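Local coordinates for protein phosphoribosylaminoimidazole-succinocarboxamide synthase (Saccharomyces cerevisiae, PDB 2CNQ) that catalyses the ATP-dependent joining of L-aspartate to the carboxylate of CAIR, forming SAICAR in de novo purine biosynthesis, at residues Ile120-Ile125 with Thr138-Lys143; Thr126-Lys131 with Asp171-Pro176; Ser151-Glu156 with Lys201-Ala206; Arg242-Ala247 with Glu253-Tyr258. All blocks are in the same frame, centred on the assembly; numbering follows the deposited sequence. Where two conformers were deposited one is given.

Contact 1 of 4, residues Ile120-Ile125 with Thr138-Lys143; sequences IVRGYI and TVHGLK. With AMZ (aminoimidazole 4-carboxamide ribonucleotide), chain C.
Arg122 and His140 meet beside the phosphate of the bound AMZ nucleotide. The arginine chain, extended from CG to NE, brings its guanidinium up to the phosphate with two nearly straight bonds, Arg122 NH1 to OP2 and Arg122 NH2 to OP1 of AMZ, both at 2.9 Å. Arg122 NH2 also donates to NE2 of His140 (3.1 Å), a more bent bond (144°), with the imidazole and guanidinium planes turned 50° apart. His140 ND1 is held by the carbonyl of Ile174, which fixes the ring's rotation. This polar end is the tight part; CG2 of Ile120 lies over one guanidinium face, towards its rim. The apolar side is looser: in the conformer described, Val139 touches Arg122 NE with CG1 and Ile125 CD1 with CG2, the latter at 4.0 Å. Beyond it, the type I' turn from Val139 to Leu142 carries the hairpin out to exposed Gly141 and Lys143. Were Arg122 an alanine, OP1 and OP2 would each probably lose a donor and His140 NE2 the N-H it accepts from. Since NE2 accepts from the arginine, the imidazole is probably neutral, a second-shell support for a phosphate-binding guanidinium on strand 113-122.

Contact 2 of 4, residues Thr126-Lys131 with Asp171-Pro176; sequences TGSAWK and DENISP. With AMZ (aminoimidazole 4-carboxamide ribonucleotide), chain C; ADP (adenosine-5'-diphosphate), chain F.
Ser128 and Asn173 come together next to the phosphate of AMZ, and their side chains make the one direct contact between 126-131 and 171-176. The hydroxyl OG of Ser128 lies 2.6 Å from OP1 of AMZ and 2.9 Å from OD1 of Asn173, two acceptors competing for a single proton. The torsion of Ser128 (chi1 71°) tucks OG between the backbone N and the carbonyl carbon, from where it reaches both oxygens. A second grip on the same phosphate comes from the main chain, Ser128 N donating to OP2 of AMZ at 2.9 Å with an angle of 164°.

These donors sit in the first turn of helix 127-136, a phosphate-binding helix N-terminus, where the helix dipole would probably add to the attraction for the anion. Gly127 has positive phi, and its CA passes 3.5 Å from OP2 of AMZ; a side chain on it would run into that oxygen.

At the start of 171-176, Asp171 spans both bound nucleotides. The backbone N of Asp171 donates to O2' of ADP (2.8 Å), while Asp171 OD2 accepts a bent bond from the carboxamide N2 of AMZ at 3.0 Å. Its other oxygen, OD1, is held by the backbone N of Ala165. Farther out, Asn173 packs on His140 and Ser162, and backbone pairing of Glu172 with Thr163 and of Ile174 with Pro161 sets the course of the loop. Ser175 then N-caps helix 176-183, its OG bonded to the backbone N of Gln178.

Contact 3 of 4, residues Ser151-Glu156 with Lys201-Ala206; sequences SQEFPE and KCKDYA
Strand 153-159, an outermost strand of the mixed five-stranded sheet, faces the long helix 185-209 through a surface salt-bridge network of Glu153, Lys203 and Asp204. In the conformers described the ion pair across the gap is long, OE1 of Glu153 standing 4.0 Å from NZ of Lys203, and the side chains approach at a slant. Both take a second conformation, so the link is weak and probably not constant. Glu153 has CG anti to the backbone N (chi1 -169°) and the chain extended beyond it, which carries the carboxylate out from the strand toward the helix. Lys203 starts out extended too but bends at chi3 and chi4, turning its ammonium back towards its own helix. In this copy Lys203 NZ donates to OD2 of Asp204 at 2.9 Å, on the syn side of the carboxylate and 26° out of its plane. Within this alpha/beta packing, helix against sheet, the lysine thus stands between two acids whose nearest oxygens, Glu153 OE1 and Asp204 OD2, remain 6.4 Å apart; its charge probably eases their mutual repulsion. Deeper in, Cys202 turns to Ile213 and Leu236 on the sheet, whereas Phe154 packs on Ile125.

Contact 4 of 4, residues Arg242-Ala247 with Glu253-Tyr258; sequences RFWNGA and ESQDSY. With AMZ (aminoimidazole 4-carboxamide ribonucleotide), chain C.
Trp244 and Gln255 make the main face contact between 242-247 and 253-258. Gln255 CB stands 3.4 Å from the centroid of the five-membered ring of Trp244, almost on the ring normal, in a CH-pi contact. With CG of Gln255 anti to the carbonyl carbon (chi1 -52°), CG too lies over the centre of the indole, 3.4 Å from CD2 of Trp244; the bend at chi2 then carries the amide onward, where NE2 bonds to the carbonyl of Lys250. A glycine in place of Trp244 would probably open a gap under CB and CG of Gln255, leaving them without the flat surface they lie on.

The other apolar contacts gather round Tyr258. CE2 of Tyr258 meets CB of Asn245 at 3.6 Å, and its CB approaches CB of Phe243. Tyr258 also packs on Ala295 of helix 282-300 and makes a cation-pi contact with Lys291.

One direct hydrogen bond joins the backbones: Tyr258 N donates to Phe243 O at 3.0 Å. A water continues the link, accepting from Asn245 N and donating to Asp256 O, both at 2.7 Å.

Ionic bonding lies at the ligand end. Arg242 NH2 donates to OP2 of AMZ at 2.7 Å, with C3 of the ribose over one guanidinium face, and pairs as well with Asp215. The end of strand 228-245 thus carries a phosphate-binding arginine of the nucleotide site, while the returning loop covers the strand beyond it.

How the contacts relate
From the N terminus, strand 113-122 runs into 120-125, and contact 1 closes the excursion through helix 127-136 to the hairpin 138-143. Contact 2 starts inside that excursion and ends beyond it at 171-176, so the two cross; His140 bonds to Ile174 where they meet. Contact 3, from strand 153-159 to helix 185-209, follows contact 1 in series but crosses contact 2. Backbone bonds of Ile125 with Ser151 and Gln152 join contacts 1 and 3. Contact 4 comes last, closing the short loop between strand 228-245 and helix 261-269; a bond from Ser151 to Glu253 joins it to contact 3. Contacts 1, 2 and 4 converge on AMZ, while contact 3 ties the sheet edge to its helix.

Contact 1 of 4, residues Ile120-Ile125 with Thr138-Lys143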
# COMPACT_ATOMS: atom_id res chain seq x y z
N ILE A 120 8.99 -1.87 3.98
CA ILE A 120 9.29 -1.45 2.65
C ILE A 120 10.32 -2.35 2.07
O ILE A 120 11.31 -2.68 2.71
CB ILE A 120 9.76 -0.03 2.64
CG1 ILE A 120 8.66 0.88 3.13
CG2 ILE A 120 10.26 0.40 1.30
CD1 ILE A 120 9.16 2.21 3.59
N VAL A 121 10.09 -2.77 0.85
CA VAL A 121 11.06 -3.47 0.06
C VAL A 121 11.31 -2.66 -1.17
O VAL A 121 10.39 -2.22 -1.81
CB VAL A 121 10.61 -4.87 -0.32
CG1 VAL A 121 11.69 -5.54 -1.13
CG2 VAL A 121 10.30 -5.66 0.90
N ARG A 122 12.58 -2.49 -1.47
CA ARG A 122 13.00 -1.78 -2.65
C ARG A 122 13.71 -2.70 -3.58
O ARG A 122 14.72 -3.27 -3.24
CB ARG A 122 13.90 -0.64 -2.30
CG ARG A 122 13.31 0.27 -1.27
CD ARG A 122 14.28 1.37 -0.94
NE ARG A 122 13.81 2.13 0.18
CZ ARG A 122 13.03 3.17 0.09
NH1 ARG A 122 12.72 3.71 -1.05
NH2 ARG A 122 12.57 3.69 1.21
N GLY A 123 13.19 -2.84 -4.76
CA GLY A 123 13.90 -3.53 -5.80
C GLY A 123 14.78 -2.64 -6.61
O GLY A 123 15.73 -3.10 -7.24
N TYR A 124 14.46 -1.37 -6.62
CA TYR A 124 15.07 -0.39 -7.46
C TYR A 124 15.25 0.82 -6.63
O TYR A 124 14.47 1.11 -5.72
CB TYR A 124 14.18 -0.06 -8.63
CG TYR A 124 13.95 -1.21 -9.53
CD1 TYR A 124 13.11 -2.25 -9.16
CD2 TYR A 124 14.55 -1.27 -10.76
CE1 TYR A 124 12.92 -3.30 -10.00
CE2 TYR A 124 14.34 -2.33 -11.60
CZ TYR A 124 13.53 -3.34 -11.21
OH TYR A 124 13.29 -4.40 -12.02
N ILE A 125 16.28 1.58 -6.94
CA ILE A 125 16.62 2.70 -6.11
C ILE A 125 15.94 3.93 -6.59
O ILE A 125 16.17 4.41 -7.68
CB ILE A 125 18.12 2.83 -5.98
CG1 ILE A 125 18.43 3.81 -4.88
CG2 ILE A 125 18.84 3.19 -7.27
CD1 ILE A 125 19.86 3.80 -4.46
N THR A 138 24.42 4.60 0.88
CA THR A 138 23.69 3.61 1.64
C THR A 138 22.23 3.81 1.40
O THR A 138 21.78 4.84 0.93
CB THR A 138 23.98 3.72 3.14
OG1 THR A 138 23.69 5.05 3.56
CG2 THR A 138 25.41 3.40 3.41
N VAL A 139 21.47 2.82 1.82
CA VAL A 139 20.02 2.98 1.88
C VAL A 139 19.53 2.57 3.25
O VAL A 139 19.83 1.46 3.63
CB VAL A 139 19.37 2.16 0.79
CG1 VAL A 139 17.88 2.23 0.94
CG2 VAL A 139 19.82 2.69 -0.57
N HIS A 140 18.82 3.45 3.99
CA HIS A 140 18.43 3.10 5.35
C HIS A 140 19.68 2.63 6.09
O HIS A 140 19.66 1.69 6.88
CB HIS A 140 17.34 2.06 5.39
CG HIS A 140 16.04 2.53 4.84
ND1 HIS A 140 14.87 2.36 5.53
CD2 HIS A 140 15.69 3.15 3.69
CE1 HIS A 140 13.85 2.79 4.80
NE2 HIS A 140 14.32 3.29 3.68
N GLY A 141 20.77 3.34 5.85
CA GLY A 141 22.02 3.03 6.49
C GLY A 141 22.77 1.83 5.96
O GLY A 141 23.89 1.60 6.37
N LEU A 142 22.21 1.11 5.00
CA LEU A 142 22.82 -0.09 4.44
C LEU A 142 23.74 0.31 3.31
O LEU A 142 23.34 0.98 2.38
CB LEU A 142 21.74 -0.98 3.85
CG LEU A 142 20.75 -1.53 4.86
CD1 LEU A 142 19.54 -2.02 4.14
CD2 LEU A 142 21.38 -2.63 5.68
N LYS A 143 24.89 -0.37 3.24
CA LYS A 143 25.80 -0.16 2.14
C LYS A 143 25.40 -0.93 0.87
O LYS A 143 24.73 -1.98 0.83
CB LYS A 143 27.24 -0.26 2.58
CG LYS A 143 27.61 0.98 3.42
CD LYS A 143 28.26 0.58 4.66
CE LYS A 143 29.26 -0.49 4.22
NZ LYS A 143 30.32 -0.84 5.11
O5 AMZ C . 1.94 4.48 3.36
C6 AMZ C . 3.07 4.58 3.79
N2 AMZ C . 3.36 4.96 5.03
C3A AMZ C . 4.21 4.27 2.95
C7A AMZ C . 4.16 3.90 1.64
N3 AMZ C . 3.13 3.65 0.81
N1 AMZ C . 5.50 4.34 3.34
C5 AMZ C . 6.23 4.01 2.30
N AMZ C . 5.42 3.75 1.24
C1 AMZ C . 5.86 3.29 -0.05
C2 AMZ C . 6.00 4.37 -1.08
C3 AMZ C . 7.04 3.80 -2.00
O2 AMZ C . 6.37 2.90 -2.85
O1 AMZ C . 4.76 4.63 -1.69
O AMZ C . 7.15 2.79 0.13
C AMZ C . 7.93 3.05 -1.03
C4 AMZ C . 9.18 3.78 -0.65
O3 AMZ C . 8.85 5.13 -0.36
P AMZ C . 10.03 6.16 -0.10
OP1 AMZ C . 10.64 5.82 1.22
O4 AMZ C . 9.33 7.50 -0.09
OP2 AMZ C . 11.04 6.04 -1.20

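Contact 2 of 4, residues Thr126-Lys131 with Asp171-Pro176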
# COMPACT_ATOMS: atom_id res chain seq x y z
N THR A 126 15.08 4.48 -5.75
CA THR A 126 14.34 5.65 -6.07
C THR A 126 13.90 6.27 -4.79
O THR A 126 14.17 5.79 -3.71
CB THR A 126 13.16 5.31 -6.99
OG1 THR A 126 12.57 6.51 -7.44
CG2 THR A 126 12.12 4.49 -6.32
N GLY A 127 13.23 7.38 -4.87
CA GLY A 127 12.58 7.92 -3.72
C GLY A 127 13.56 8.24 -2.64
O GLY A 127 14.65 8.76 -2.88
N SER A 128 13.20 7.90 -1.43
CA SER A 128 14.04 8.28 -0.33
C SER A 128 15.33 7.52 -0.34
O SER A 128 16.33 8.00 0.17
CB SER A 128 13.29 8.11 0.96
OG SER A 128 13.09 6.78 1.29
N ALA A 129 15.34 6.35 -0.90
CA ALA A 129 16.55 5.56 -0.98
C ALA A 129 17.55 6.22 -1.89
O ALA A 129 18.74 6.24 -1.60
CB ALA A 129 16.24 4.19 -1.47
N TRP A 130 17.10 6.70 -3.02
CA TRP A 130 17.99 7.35 -3.94
C TRP A 130 18.55 8.59 -3.32
O TRP A 130 19.72 8.87 -3.43
CB TRP A 130 17.22 7.65 -5.21
CG TRP A 130 18.03 8.41 -6.18
CD1 TRP A 130 17.78 9.65 -6.62
CD2 TRP A 130 19.24 7.99 -6.84
NE1 TRP A 130 18.75 10.04 -7.49
CE2 TRP A 130 19.65 9.04 -7.66
CE3 TRP A 130 20.01 6.82 -6.82
CZ2 TRP A 130 20.80 8.97 -8.43
CZ3 TRP A 130 21.13 6.75 -7.60
CH2 TRP A 130 21.51 7.81 -8.40
N LYS A 131 17.72 9.32 -2.61
CA LYS A 131 18.21 10.53 -1.97
C LYS A 131 19.32 10.19 -1.01
O LYS A 131 20.35 10.85 -1.00
CB LYS A 131 17.11 11.19 -1.19
CG LYS A 131 16.18 12.01 -2.01
CD LYS A 131 15.04 12.46 -1.14
CE LYS A 131 14.36 13.72 -1.62
NZ LYS A 131 12.91 13.67 -1.31
N ASP A 171 6.87 9.07 8.71
CA ASP A 171 7.60 7.87 8.97
C ASP A 171 9.08 8.17 8.84
O ASP A 171 9.50 8.97 8.02
CB ASP A 171 7.25 6.81 7.97
CG ASP A 171 5.83 6.38 8.03
OD1 ASP A 171 5.12 6.65 9.01
OD2 ASP A 171 5.42 5.73 7.08
N GLU A 172 9.87 7.45 9.60
CA GLU A 172 11.30 7.62 9.59
C GLU A 172 11.93 6.40 9.01
O GLU A 172 11.68 5.32 9.48
CB GLU A 172 11.80 7.81 11.01
CG GLU A 172 11.35 9.09 11.63
CD GLU A 172 11.84 9.27 13.06
OE1 GLU A 172 11.99 10.44 13.48
OE2 GLU A 172 12.05 8.27 13.76
N ASN A 173 12.79 6.56 8.02
CA ASN A 173 13.52 5.45 7.52
C ASN A 173 14.50 5.00 8.55
O ASN A 173 15.24 5.79 9.08
CB ASN A 173 14.29 5.83 6.28
CG ASN A 173 13.43 6.04 5.10
OD1 ASN A 173 13.90 6.62 4.11
ND2 ASN A 173 12.24 5.58 5.13
N ILE A 174 14.53 3.72 8.82
CA ILE A 174 15.41 3.18 9.79
C ILE A 174 16.12 2.00 9.20
O ILE A 174 15.69 1.38 8.25
CB ILE A 174 14.66 2.78 11.06
CG1 ILE A 174 13.51 1.85 10.80
CG2 ILE A 174 14.24 4.01 11.82
CD1 ILE A 174 12.95 1.22 12.00
N SER A 175 17.23 1.66 9.80
CA SER A 175 17.95 0.50 9.38
C SER A 175 17.23 -0.73 9.81
O SER A 175 16.47 -0.73 10.76
CB SER A 175 19.33 0.52 10.03
OG SER A 175 19.17 0.36 11.41
N PRO A 176 17.56 -1.84 9.17
CA PRO A 176 17.10 -3.10 9.69
C PRO A 176 17.51 -3.33 11.11
O PRO A 176 16.76 -3.88 11.88
CB PRO A 176 17.70 -4.09 8.73
CG PRO A 176 17.79 -3.34 7.44
CD PRO A 176 18.20 -1.98 7.87
O5 AMZ C . 1.94 4.48 3.36
C6 AMZ C . 3.07 4.58 3.79
N2 AMZ C . 3.36 4.96 5.03
C3A AMZ C . 4.21 4.27 2.95
C7A AMZ C . 4.16 3.90 1.64
N3 AMZ C . 3.13 3.65 0.81
N1 AMZ C . 5.50 4.34 3.34
C5 AMZ C . 6.23 4.01 2.30
N AMZ C . 5.42 3.75 1.24
C1 AMZ C . 5.86 3.29 -0.05
C2 AMZ C . 6.00 4.37 -1.08
C3 AMZ C . 7.04 3.80 -2.00
O2 AMZ C . 6.37 2.90 -2.85
O1 AMZ C . 4.76 4.63 -1.69
O AMZ C . 7.15 2.79 0.13
C AMZ C . 7.93 3.05 -1.03
C4 AMZ C . 9.18 3.78 -0.65
O3 AMZ C . 8.85 5.13 -0.36
P AMZ C . 10.03 6.16 -0.10
OP1 AMZ C . 10.64 5.82 1.22
O4 AMZ C . 9.33 7.50 -0.09
OP2 AMZ C . 11.04 6.04 -1.20
PB ADP F . 0.85 9.43 2.67
O1B ADP F . -0.19 10.13 3.48
O2B ADP F . 1.78 8.56 3.47
O3B ADP F . 0.23 8.78 1.46
PA ADP F . 2.96 9.72 1.21
O1A ADP F . 3.64 10.52 0.17
O2A ADP F . 2.46 8.49 0.55
O3A ADP F . 1.89 10.51 2.07
O5' ADP F . 3.94 9.24 2.33
C5' ADP F . 4.83 8.19 2.04
C4' ADP F . 5.86 7.95 3.12
O4' ADP F . 6.70 9.09 3.16
C3' ADP F . 5.19 7.79 4.47
O3' ADP F . 5.95 6.91 5.27
C2' ADP F . 5.25 9.19 4.99
O2' ADP F . 5.27 9.21 6.40
C1' ADP F . 6.56 9.69 4.44
N9 ADP F . 6.59 11.14 4.25
C8 ADP F . 5.56 11.86 3.82
N7 ADP F . 5.89 13.16 3.76
C5 ADP F . 7.15 13.26 4.14
C6 ADP F . 8.04 14.39 4.26
N6 ADP F . 7.57 15.62 3.95
N1 ADP F . 9.28 14.12 4.70
C2 ADP F . 9.70 12.85 5.01
N3 ADP F . 8.91 11.76 4.90
C4 ADP F . 7.63 11.92 4.47

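Contact 3 of 4, residues Ser151-Glu156 with Lys201-Ala206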
# COMPACT_ATOMS: atom_id res chain seq x y z
N SER A 151 17.02 4.85 -10.26
CA SER A 151 16.08 3.85 -10.69
C SER A 151 16.68 2.53 -10.98
O SER A 151 15.96 1.66 -11.39
CB SER A 151 15.22 4.28 -11.87
OG SER A 151 14.69 5.56 -11.66
N GLN A 152 17.98 2.37 -10.80
CA GLN A 152 18.61 1.12 -11.08
C GLN A 152 18.11 0.08 -10.12
O GLN A 152 17.82 0.34 -8.95
CB GLN A 152 20.09 1.27 -10.99
CG GLN A 152 20.85 0.04 -11.42
CD GLN A 152 22.30 0.32 -11.66
OE1 GLN A 152 22.69 1.47 -11.81
NE2 GLN A 152 23.11 -0.72 -11.65
N GLU A 153 18.09 -1.13 -10.61
CA GLU A 153 17.78 -2.26 -9.81
C GLU A 153 18.88 -2.52 -8.82
O GLU A 153 20.05 -2.51 -9.19
CB GLU A 153 17.58 -3.47 -10.71
CG GLU A 153 17.00 -4.67 -10.04
CD GLU A 153 16.40 -5.68 -11.00
OE1 GLU A 153 15.53 -6.45 -10.57
OE2 GLU A 153 16.78 -5.68 -12.19
N PHE A 154 18.53 -2.77 -7.58
CA PHE A 154 19.50 -3.26 -6.65
C PHE A 154 19.90 -4.66 -7.05
O PHE A 154 19.16 -5.38 -7.65
CB PHE A 154 18.91 -3.31 -5.27
CG PHE A 154 18.71 -1.98 -4.66
CD1 PHE A 154 19.77 -1.25 -4.17
CD2 PHE A 154 17.44 -1.45 -4.52
CE1 PHE A 154 19.57 -0.05 -3.58
CE2 PHE A 154 17.24 -0.25 -3.94
CZ PHE A 154 18.30 0.46 -3.47
N PRO A 155 21.07 -5.10 -6.63
CA PRO A 155 21.44 -6.49 -6.92
C PRO A 155 20.44 -7.49 -6.42
O PRO A 155 20.16 -8.47 -7.08
CB PRO A 155 22.77 -6.64 -6.21
CG PRO A 155 23.29 -5.29 -6.07
CD PRO A 155 22.15 -4.36 -5.98
N GLU A 156 19.91 -7.20 -5.25
CA GLU A 156 18.83 -7.96 -4.68
C GLU A 156 17.89 -6.97 -4.05
O GLU A 156 18.31 -5.95 -3.58
CB GLU A 156 19.33 -8.88 -3.59
CG GLU A 156 20.24 -9.97 -4.05
CD GLU A 156 19.60 -10.92 -5.00
OE1 GLU A 156 18.36 -11.05 -4.98
OE2 GLU A 156 20.34 -11.58 -5.75
N LYS A 201 8.61 -12.28 -5.63
CA LYS A 201 7.63 -13.04 -6.37
C LYS A 201 6.74 -12.12 -7.13
O LYS A 201 6.44 -12.35 -8.29
CB LYS A 201 6.84 -13.88 -5.42
CG LYS A 201 5.79 -14.68 -6.10
CD LYS A 201 5.06 -15.62 -5.18
CE LYS A 201 3.90 -16.24 -5.88
NZ LYS A 201 3.37 -17.39 -5.17
N CYS A 202 6.28 -11.07 -6.49
CA CYS A 202 5.41 -10.15 -7.15
C CYS A 202 6.12 -9.36 -8.21
O CYS A 202 5.56 -9.10 -9.25
CB CYS A 202 4.76 -9.23 -6.14
SG CYS A 202 3.72 -10.09 -5.00
N LYS A 203 7.35 -9.00 -7.95
CA LYS A 203 8.16 -8.28 -8.90
C LYS A 203 8.31 -9.08 -10.16
O LYS A 203 8.18 -8.56 -11.25
CB LYS A 203 9.53 -7.99 -8.30
CG LYS A 203 10.44 -7.22 -9.22
CD LYS A 203 11.90 -7.13 -8.82
CE LYS A 203 12.53 -8.42 -8.25
NZ LYS A 203 13.12 -9.32 -9.26
N ASP A 204 8.61 -10.35 -10.03
CA ASP A 204 8.85 -11.16 -11.20
C ASP A 204 7.57 -11.30 -11.98
O ASP A 204 7.57 -11.21 -13.19
CB ASP A 204 9.40 -12.48 -10.82
CG ASP A 204 10.81 -12.40 -10.35
OD1 ASP A 204 11.28 -13.42 -9.83
OD2 ASP A 204 11.45 -11.34 -10.52
N TYR A 205 6.48 -11.50 -11.29
CA TYR A 205 5.20 -11.61 -11.92
C TYR A 205 4.87 -10.34 -12.65
O TYR A 205 4.43 -10.34 -13.78
CB TYR A 205 4.15 -11.92 -10.86
CG TYR A 205 2.77 -11.68 -11.34
CD1 TYR A 205 2.10 -12.59 -12.10
CD2 TYR A 205 2.16 -10.48 -11.06
CE1 TYR A 205 0.83 -12.31 -12.56
CE2 TYR A 205 0.93 -10.18 -11.52
CZ TYR A 205 0.26 -11.10 -12.27
OH TYR A 205 -0.97 -10.84 -12.77
N ALA A 206 5.02 -9.22 -11.97
CA ALA A 206 4.68 -7.96 -12.55
C ALA A 206 5.55 -7.66 -13.74
O ALA A 206 5.08 -7.08 -14.70
CB ALA A 206 4.78 -6.88 -11.54

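Contact 4 of 4, residues Arg242-Ala247 with Glu253-Tyr258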
# COMPACT_ATOMS: atom_id res chain seq x y z
N ARG A 242 5.51 1.79 -5.95
CA ARG A 242 5.82 2.48 -7.16
C ARG A 242 5.85 1.48 -8.26
O ARG A 242 6.51 0.45 -8.17
CB ARG A 242 7.11 3.20 -7.06
CG ARG A 242 7.01 4.39 -6.19
CD ARG A 242 8.36 4.98 -5.98
NE ARG A 242 8.26 6.15 -5.14
CZ ARG A 242 9.00 6.39 -4.09
NH1 ARG A 242 8.86 7.54 -3.50
NH2 ARG A 242 9.85 5.50 -3.61
N PHE A 243 5.09 1.78 -9.30
CA PHE A 243 4.96 0.95 -10.45
C PHE A 243 5.43 1.69 -11.66
O PHE A 243 4.92 2.76 -11.95
CB PHE A 243 3.52 0.56 -10.64
CG PHE A 243 2.94 -0.23 -9.55
CD1 PHE A 243 1.75 0.12 -8.97
CD2 PHE A 243 3.55 -1.37 -9.10
CE1 PHE A 243 1.16 -0.67 -8.00
CE2 PHE A 243 2.99 -2.14 -8.11
CZ PHE A 243 1.78 -1.79 -7.58
N TRP A 244 6.37 1.09 -12.35
CA TRP A 244 6.94 1.67 -13.53
C TRP A 244 6.65 0.79 -14.70
O TRP A 244 6.54 -0.40 -14.60
CB TRP A 244 8.43 1.78 -13.38
CG TRP A 244 8.84 2.68 -12.30
CD1 TRP A 244 8.13 3.68 -11.74
CD2 TRP A 244 10.10 2.67 -11.66
NE1 TRP A 244 8.87 4.29 -10.80
CE2 TRP A 244 10.09 3.70 -10.73
CE3 TRP A 244 11.23 1.87 -11.77
CZ2 TRP A 244 11.18 3.98 -9.95
CZ3 TRP A 244 12.30 2.13 -10.99
CH2 TRP A 244 12.27 3.17 -10.07
N ASN A 245 6.53 1.42 -15.84
CA ASN A 245 6.38 0.69 -17.06
C ASN A 245 7.70 0.13 -17.47
O ASN A 245 8.67 0.85 -17.64
CB ASN A 245 5.84 1.65 -18.09
CG ASN A 245 5.54 1.00 -19.38
OD1 ASN A 245 4.39 0.59 -19.60
ND2 ASN A 245 6.50 0.89 -20.23
N GLY A 246 7.77 -1.18 -17.64
CA GLY A 246 9.03 -1.80 -17.96
C GLY A 246 9.60 -1.33 -19.26
O GLY A 246 10.79 -1.15 -19.40
N ALA A 247 8.75 -1.15 -20.23
CA ALA A 247 9.23 -0.77 -21.53
C ALA A 247 9.76 0.64 -21.56
O ALA A 247 10.62 0.92 -22.38
CB ALA A 247 8.14 -0.93 -22.53
N GLU A 253 17.41 8.12 -14.53
CA GLU A 253 16.44 9.19 -14.53
C GLU A 253 15.24 8.69 -13.79
O GLU A 253 15.17 7.53 -13.40
CB GLU A 253 16.07 9.60 -15.93
CG GLU A 253 15.45 8.47 -16.69
CD GLU A 253 15.31 8.76 -18.12
OE1 GLU A 253 16.26 9.29 -18.72
OE2 GLU A 253 14.25 8.46 -18.68
N SER A 254 14.28 9.56 -13.59
CA SER A 254 13.04 9.15 -12.99
C SER A 254 12.14 8.53 -14.03
O SER A 254 12.30 8.73 -15.21
CB SER A 254 12.37 10.32 -12.33
OG SER A 254 12.04 11.28 -13.30
N GLN A 255 11.22 7.74 -13.55
CA GLN A 255 10.34 7.00 -14.39
C GLN A 255 8.97 7.58 -14.39
O GLN A 255 8.55 8.22 -13.46
CB GLN A 255 10.26 5.57 -13.89
CG GLN A 255 11.59 4.89 -13.70
CD GLN A 255 12.47 5.00 -14.89
OE1 GLN A 255 12.10 4.61 -15.97
NE2 GLN A 255 13.65 5.52 -14.72
N ASP A 256 8.23 7.26 -15.42
CA ASP A 256 6.81 7.55 -15.40
C ASP A 256 6.17 6.78 -14.27
O ASP A 256 6.50 5.65 -14.00
CB ASP A 256 6.18 7.12 -16.68
CG ASP A 256 6.68 7.87 -17.87
OD1 ASP A 256 7.27 8.93 -17.72
OD2 ASP A 256 6.44 7.37 -18.97
N SER A 257 5.23 7.42 -13.62
CA SER A 257 4.56 6.87 -12.49
C SER A 257 3.29 6.19 -12.87
O SER A 257 2.50 6.72 -13.64
CB SER A 257 4.08 8.08 -11.67
OG SER A 257 3.14 7.71 -10.70
N TYR A 258 3.03 5.04 -12.28
CA TYR A 258 1.73 4.46 -12.34
C TYR A 258 1.25 4.24 -10.93
O TYR A 258 0.85 3.17 -10.53
CB TYR A 258 1.72 3.19 -13.15
CG TYR A 258 2.12 3.51 -14.55
CD1 TYR A 258 1.18 3.79 -15.49
CD2 TYR A 258 3.45 3.60 -14.90
CE1 TYR A 258 1.54 4.20 -16.75
CE2 TYR A 258 3.82 3.99 -16.17
CZ TYR A 258 2.85 4.28 -17.07
OH TYR A 258 3.17 4.68 -18.33
O5 AMZ C . 1.94 4.48 3.36
C6 AMZ C . 3.07 4.58 3.79
N2 AMZ C . 3.36 4.96 5.03
C3A AMZ C . 4.21 4.27 2.95
C7A AMZ C . 4.16 3.90 1.64
N3 AMZ C . 3.13 3.65 0.81
N1 AMZ C . 5.50 4.34 3.34
C5 AMZ C . 6.23 4.01 2.30
N AMZ C . 5.42 3.75 1.24
C1 AMZ C . 5.86 3.29 -0.05
C2 AMZ C . 6.00 4.37 -1.08
C3 AMZ C . 7.04 3.80 -2.00
O2 AMZ C . 6.37 2.90 -2.85
O1 AMZ C . 4.76 4.63 -1.69
O AMZ C . 7.15 2.79 0.13
C AMZ C . 7.93 3.05 -1.03
C4 AMZ C . 9.18 3.78 -0.65
O3 AMZ C . 8.85 5.13 -0.36
P AMZ C . 10.03 6.16 -0.10
OP1 AMZ C . 10.64 5.82 1.22
O4 AMZ C . 9.33 7.50 -0.09
OP2 AMZ C . 11.04 6.04 -1.20
O HOH W 1 7.26 4.01 -15.94
O HOH W 2 9.71 3.19 -16.36